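Local coordinates for protein endoglucanase EG-II (Hypocrea jecorina, PDB 3QR3) that hydrolyses internal beta-1,4-glucosidic bonds of cellulose, as a fungal endoglucanase whose catalytic domain is a TIM barrel of glycoside hydrolase family 5, at residues G240-L245 and Q278-N283; Q271-Q276 and T318-S323. One frame throughout, in Å; residues are numbered along the deposited sequence. Where two conformers were deposited one is given.

Contact 1: G240-L245 and Q278-N283; sequences GAFSPL and QYLNQN
Tyr-279 brings the CD2-CE2 edge of its ring up to Phe-242, and its OH to Ser-243, joining helix 267-281 to helix 238-251. Its CG stands anti to the backbone N (chi1 -173°), which points the ring at helix 238-251. There CE2 meets Phe-242 O at 3.5 Å, with the oxygen near the ring plane, while CD2 packs on Phe-242 CB; the same oxygen is hydrogen-bonded to Tyr-287 OH of strand 287-296. The phenol oxygen OH ends 3.2 Å from Ser-243 CA. A water joins the two helices on this outer side, where Ser-243 and Tyr-279 are partly exposed: it donates to Ser-243 O at 2.9 Å and is also hydrogen-bonded to Ser-243 OG and Tyr-279 OH. One face of the tyrosine ring is covered by Asn-283, whose ND2 lies 3.2 Å above the plane over its centre. That amide is held by a nearly straight bond from Asn-283 ND2 to Tyr-279 O (2.8 Å, 174° at the hydrogen), and its OD1 accepts a hydrogen bond from Arg-250 NH2. With an alanine here in place of Tyr-279, the ring is gone, which would probably open a gap beside Phe-242 CB and leave the water without its phenol partner. Deeper in, Leu-280 sets CD2 over one face of the Phe-242 ring, a CH-pi contact 4.2 Å from the centroid, and both side chains reach Leu-258 of barrel strand 256-261. Mainly apolar toward the barrel, these adjacent TIM-barrel helices are thus joined by packing and by one shared water.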
loop_
_atom_site.group_PDB
_atom_site.type_symbol
_atom_site.label_atom_id
_atom_site.label_comp_id
_atom_site.label_asym_id
_atom_site.label_seq_id
_atom_site.Cartn_x
_atom_site.Cartn_y
_atom_site.Cartn_z
ATOM N N GLY A 240 -17.447 -6.106 11.956
ATOM C CA GLY A 240 -17.814 -4.979 11.123
ATOM C C GLY A 240 -17.218 -4.973 9.728
ATOM O O GLY A 240 -17.767 -4.344 8.828
ATOM N N ALA A 241 -16.103 -5.666 9.527
ATOM C CA ALA A 241 -15.453 -5.607 8.226
ATOM C C ALA A 241 -14.976 -6.951 7.687
ATOM O O ALA A 241 -15.385 -7.374 6.609
ATOM C CB ALA A 241 -14.307 -4.614 8.261
ATOM N N PHE A 242 -14.103 -7.624 8.426
ATOM C CA PHE A 242 -13.377 -8.734 7.823
ATOM C C PHE A 242 -14.145 -10.058 7.727
ATOM O O PHE A 242 -13.842 -10.874 6.869
ATOM C CB PHE A 242 -12.015 -8.909 8.488
ATOM C CG PHE A 242 -11.083 -7.743 8.251
ATOM C CD1 PHE A 242 -10.643 -7.448 6.966
ATOM C CD2 PHE A 242 -10.664 -6.938 9.305
ATOM C CE1 PHE A 242 -9.793 -6.372 6.728
ATOM C CE2 PHE A 242 -9.807 -5.856 9.083
ATOM C CZ PHE A 242 -9.369 -5.577 7.790
ATOM N N SER A 243 -15.128 -10.273 8.595
ATOM C CA SER A 243 -15.974 -11.464 8.470
ATOM C C SER A 243 -16.881 -11.373 7.229
ATOM O O SER A 243 -16.837 -12.254 6.365
ATOM C CB SER A 243 -16.784 -11.734 9.753
ATOM O OG SER A 243 -17.612 -12.890 9.596
ATOM N N PRO A 244 -17.687 -10.299 7.120
ATOM C CA PRO A 244 -18.520 -10.134 5.918
ATOM C C PRO A 244 -17.679 -10.119 4.646
ATOM O O PRO A 244 -18.109 -10.632 3.614
ATOM C CB PRO A 244 -19.162 -8.761 6.110
ATOM C CG PRO A 244 -19.078 -8.478 7.558
ATOM C CD PRO A 244 -17.906 -9.229 8.105
ATOM N N LEU A 245 -16.492 -9.522 4.701
ATOM C CA LEU A 245 -15.651 -9.473 3.509
ATOM C C LEU A 245 -15.142 -10.869 3.139
ATOM O O LEU A 245 -15.159 -11.252 1.974
ATOM C CB LEU A 245 -14.482 -8.495 3.693
ATOM C CG LEU A 245 -13.542 -8.323 2.499
ATOM C CD1 LEU A 245 -14.326 -8.012 1.211
ATOM C CD2 LEU A 245 -12.529 -7.224 2.789
ATOM N N GLN A 278 -5.104 -12.438 13.699
ATOM C CA GLN A 278 -5.420 -13.846 13.855
ATOM C C GLN A 278 -6.562 -14.227 12.914
ATOM O O GLN A 278 -6.527 -15.283 12.281
ATOM C CB GLN A 278 -5.787 -14.187 15.299
ATOM C CG GLN A 278 -6.148 -15.661 15.462
ATOM C CD GLN A 278 -6.737 -15.983 16.823
ATOM O OE1 GLN A 278 -6.601 -17.103 17.314
ATOM N NE2 GLN A 278 -7.401 -15.005 17.436
ATOM N N TYR A 279 -7.563 -13.356 12.813
ATOM C CA TYR A 279 -8.700 -13.636 11.946
ATOM C C TYR A 279 -8.287 -13.668 10.477
ATOM O O TYR A 279 -8.783 -14.488 9.703
ATOM C CB TYR A 279 -9.859 -12.657 12.177
ATOM C CG TYR A 279 -11.102 -13.063 11.394
ATOM C CD1 TYR A 279 -11.962 -14.046 11.877
ATOM C CD2 TYR A 279 -11.397 -12.481 10.163
ATOM C CE1 TYR A 279 -13.089 -14.436 11.158
ATOM C CE2 TYR A 279 -12.525 -12.860 9.434
ATOM C CZ TYR A 279 -13.363 -13.842 9.942
ATOM O OH TYR A 279 -14.472 -14.221 9.230
ATOM N N LEU A 280 -7.382 -12.778 10.085
ATOM C CA LEU A 280 -6.888 -12.800 8.716
ATOM C C LEU A 280 -6.139 -14.100 8.463
ATOM O O LEU A 280 -6.313 -14.739 7.422
ATOM C CB LEU A 280 -5.983 -11.602 8.432
ATOM C CG LEU A 280 -6.643 -10.224 8.529
ATOM C CD1 LEU A 280 -5.612 -9.131 8.236
ATOM C CD2 LEU A 280 -7.843 -10.130 7.602
ATOM N N ASN A 281 -5.306 -14.495 9.417
ATOM C CA ASN A 281 -4.555 -15.742 9.286
ATOM C C ASN A 281 -5.458 -16.984 9.219
ATOM O O ASN A 281 -5.121 -17.956 8.552
ATOM C CB ASN A 281 -3.541 -15.885 10.418
ATOM C CG ASN A 281 -2.289 -15.046 10.194
ATOM O OD1 ASN A 281 -1.904 -14.758 9.052
ATOM N ND2 ASN A 281 -1.640 -14.663 11.287
ATOM N N GLN A 282 -6.591 -16.948 9.914
ATOM C CA GLN A 282 -7.559 -18.055 9.858
ATOM C C GLN A 282 -8.421 -18.022 8.605
ATOM O O GLN A 282 -9.255 -18.915 8.394
ATOM C CB GLN A 282 -8.462 -18.036 11.088
ATOM C CG GLN A 282 -7.717 -18.372 12.378
ATOM C CD GLN A 282 -8.566 -18.178 13.615
ATOM O OE1 GLN A 282 -9.555 -17.450 13.598
ATOM N NE2 GLN A 282 -8.169 -18.817 14.704
ATOM N N ASN A 283 -8.239 -16.979 7.790
ATOM C CA ASN A 283 -8.952 -16.852 6.523
ATOM C C ASN A 283 -7.986 -16.561 5.388
ATOM O O ASN A 283 -8.219 -15.666 4.568
ATOM C CB ASN A 283 -10.017 -15.753 6.614
ATOM C CG ASN A 283 -11.187 -16.155 7.492
ATOM O OD1 ASN A 283 -12.188 -16.696 7.005
ATOM N ND2 ASN A 283 -11.063 -15.912 8.798
HETATM O O HOH W 1 -16.934 -14.985 7.449
#

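Contact 2: Q271-Q276 and T318-S323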
loop_
_atom_site.group_PDB
_atom_site.type_symbol
_atom_site.label_atom_id
_atom_site.label_comp_id
_atom_site.label_asym_id
_atom_site.label_seq_id
_atom_site.Cartn_x
_atom_site.Cartn_y
_atom_site.Cartn_z
ATOM N N GLN A 271 -3.887 -5.970 21.954
ATOM C CA GLN A 271 -4.986 -6.927 22.002
ATOM C C GLN A 271 -5.789 -6.944 20.702
ATOM O O GLN A 271 -5.953 -8.001 20.095
ATOM C CB GLN A 271 -5.910 -6.686 23.202
ATOM C CG GLN A 271 -7.138 -7.604 23.190
ATOM C CD GLN A 271 -7.939 -7.564 24.482
ATOM O OE1 GLN A 271 -9.106 -7.960 24.514
ATOM N NE2 GLN A 271 -7.316 -7.088 25.550
ATOM N N ASP A 272 -6.276 -5.781 20.267
ATOM C CA ASP A 272 -7.139 -5.701 19.086
ATOM C C ASP A 272 -6.440 -6.046 17.774
ATOM O O ASP A 272 -7.017 -6.707 16.910
ATOM C CB ASP A 272 -7.802 -4.323 18.983
ATOM C CG ASP A 272 -8.839 -4.089 20.070
ATOM O OD1 ASP A 272 -9.117 -5.030 20.846
ATOM O OD2 ASP A 272 -9.379 -2.962 20.152
ATOM N N MET A 273 -5.203 -5.598 17.614
ATOM C CA MET A 273 -4.478 -5.894 16.388
ATOM C C MET A 273 -4.183 -7.377 16.285
ATOM O O MET A 273 -4.214 -7.949 15.197
ATOM C CB MET A 273 -3.178 -5.103 16.297
ATOM C CG MET A 273 -2.358 -5.441 15.057
ATOM S SD MET A 273 -3.220 -5.005 13.524
ATOM C CE MET A 273 -3.116 -3.215 13.551
ATOM N N CYS A 274 -3.887 -8.008 17.417
ATOM C CA CYS A 274 -3.564 -9.419 17.376
ATOM C C CYS A 274 -4.814 -10.238 17.042
ATOM O O CYS A 274 -4.729 -11.207 16.309
ATOM C CB CYS A 274 -2.874 -9.882 18.664
ATOM S SG CYS A 274 -1.120 -9.333 18.757
ATOM N N GLN A 275 -5.967 -9.826 17.561
ATOM C CA GLN A 275 -7.236 -10.448 17.187
ATOM C C GLN A 275 -7.504 -10.272 15.698
ATOM O O GLN A 275 -7.921 -11.206 15.026
ATOM C CB GLN A 275 -8.393 -9.869 18.008
ATOM C CG GLN A 275 -8.317 -10.268 19.474
ATOM C CD GLN A 275 -9.340 -9.570 20.340
ATOM O OE1 GLN A 275 -10.036 -8.656 19.899
ATOM N NE2 GLN A 275 -9.429 -9.993 21.595
ATOM N N GLN A 276 -7.248 -9.072 15.183
ATOM C CA GLN A 276 -7.483 -8.798 13.777
ATOM C C GLN A 276 -6.615 -9.695 12.904
ATOM O O GLN A 276 -7.104 -10.346 11.978
ATOM C CB GLN A 276 -7.197 -7.327 13.447
ATOM C CG GLN A 276 -7.607 -6.963 12.012
ATOM C CD GLN A 276 -7.195 -5.558 11.628
ATOM O OE1 GLN A 276 -6.031 -5.300 11.313
ATOM N NE2 GLN A 276 -8.147 -4.643 11.645
ATOM N N THR A 318 9.073 -1.826 17.652
ATOM C CA THR A 318 8.075 -1.236 18.534
ATOM C C THR A 318 7.250 -2.374 19.128
ATOM O O THR A 318 7.321 -3.503 18.655
ATOM C CB THR A 318 7.166 -0.215 17.794
ATOM O OG1 THR A 318 6.227 -0.906 16.955
ATOM C CG2 THR A 318 8.009 0.732 16.956
ATOM N N SER A 319 6.476 -2.093 20.166
ATOM C CA SER A 319 5.738 -3.158 20.826
ATOM C C SER A 319 4.635 -3.768 19.938
ATOM O O SER A 319 4.393 -4.980 19.982
ATOM C CB SER A 319 5.181 -2.688 22.177
ATOM O OG SER A 319 4.333 -1.568 22.026
ATOM N N LEU A 320 3.985 -2.952 19.117
ATOM C CA LEU A 320 2.919 -3.484 18.266
ATOM C C LEU A 320 3.491 -4.397 17.184
ATOM O O LEU A 320 2.939 -5.462 16.899
ATOM C CB LEU A 320 2.078 -2.363 17.642
ATOM C CG LEU A 320 0.815 -2.864 16.924
ATOM C CD1 LEU A 320 -0.203 -3.370 17.924
ATOM C CD2 LEU A 320 0.193 -1.776 16.078
ATOM N N VAL A 321 4.598 -3.990 16.573
ATOM C CA VAL A 321 5.241 -4.836 15.569
ATOM C C VAL A 321 5.700 -6.153 16.207
ATOM O O VAL A 321 5.346 -7.246 15.742
ATOM C CB VAL A 321 6.435 -4.136 14.913
ATOM C CG1 VAL A 321 7.281 -5.135 14.126
ATOM C CG2 VAL A 321 5.958 -2.984 14.008
ATOM N N SER A 322 6.472 -6.031 17.285
ATOM C CA SER A 322 7.032 -7.185 17.971
ATOM C C SER A 322 5.945 -8.145 18.442
ATOM O O SER A 322 6.054 -9.357 18.248
ATOM C CB SER A 322 7.885 -6.732 19.160
ATOM O OG SER A 322 8.290 -7.842 19.929
ATOM N N SER A 323 4.892 -7.598 19.050
ATOM C CA SER A 323 3.828 -8.420 19.623
ATOM C C SER A 323 2.807 -8.941 18.602
ATOM O O SER A 323 2.222 -9.990 18.823
ATOM C CB SER A 323 3.065 -7.645 20.709
ATOM O OG SER A 323 3.935 -7.093 21.689
#
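Ser-319 O is gripped twice by Ser-323, through the backbone N and through OG, each at 2.8 Å. The two donors come from opposite faces of the carbonyl plane, and the OG bond is tilted 26° out of it. With chi1 at -52°, Ser-323 OG folds back along its own helix, whose N-cap is Thr-318. The carbonyl of Ser-323 faces helix 267-281, where Cys-274 SG lies 3.4 Å from Ser-323 O. That sulfur forms a disulfide with Cys-324, the next residue, so the approach of carbonyl and sulfur accompanies a covalent tie between the helices. On the buried side Leu-320 sends CD1 to Met-273 CB at 3.8 Å, with Met-273 CG at 4.1 Å from the same methyl, and the two side chains cross at about a right angle. Met-273 also touches Thr-261 on strand 256-261. Leu-320 N donates a hydrogen bond to Asn-265 OD1, a polar anchor at the start of the short helix. No hydrogen bond crosses between 271-276 and 318-323: the C-terminal helix 319-325 is held to helix 267-281 of the TIM barrel by apolar packing plus a sulfur-carbonyl approach, with the Cys-274 to Cys-324 disulfide as the covalent tie.

Contacts 1 and 2 share helix 267-281, which follows barrel strand 256-261 and leads into strand 287-296, the last of the eight parallel strands. Their centres lie 16 Å apart, each about 19 Å from the centre of the chain. Residues 271-276 of this helix meet the C-terminal helix 319-325, and 278-283, its last helical residues and the loop after them, meet the preceding outer helix 238-251. The segments therefore alternate along the chain: 240-245, 271-276, 278-283, 318-323. The contacts also touch directly, through the side chains of Phe-242 and Gln-276. Together they join three successive helices on the outside of the TIM barrel, tying the C-terminal helix 319-325 to its neighbour 267-281.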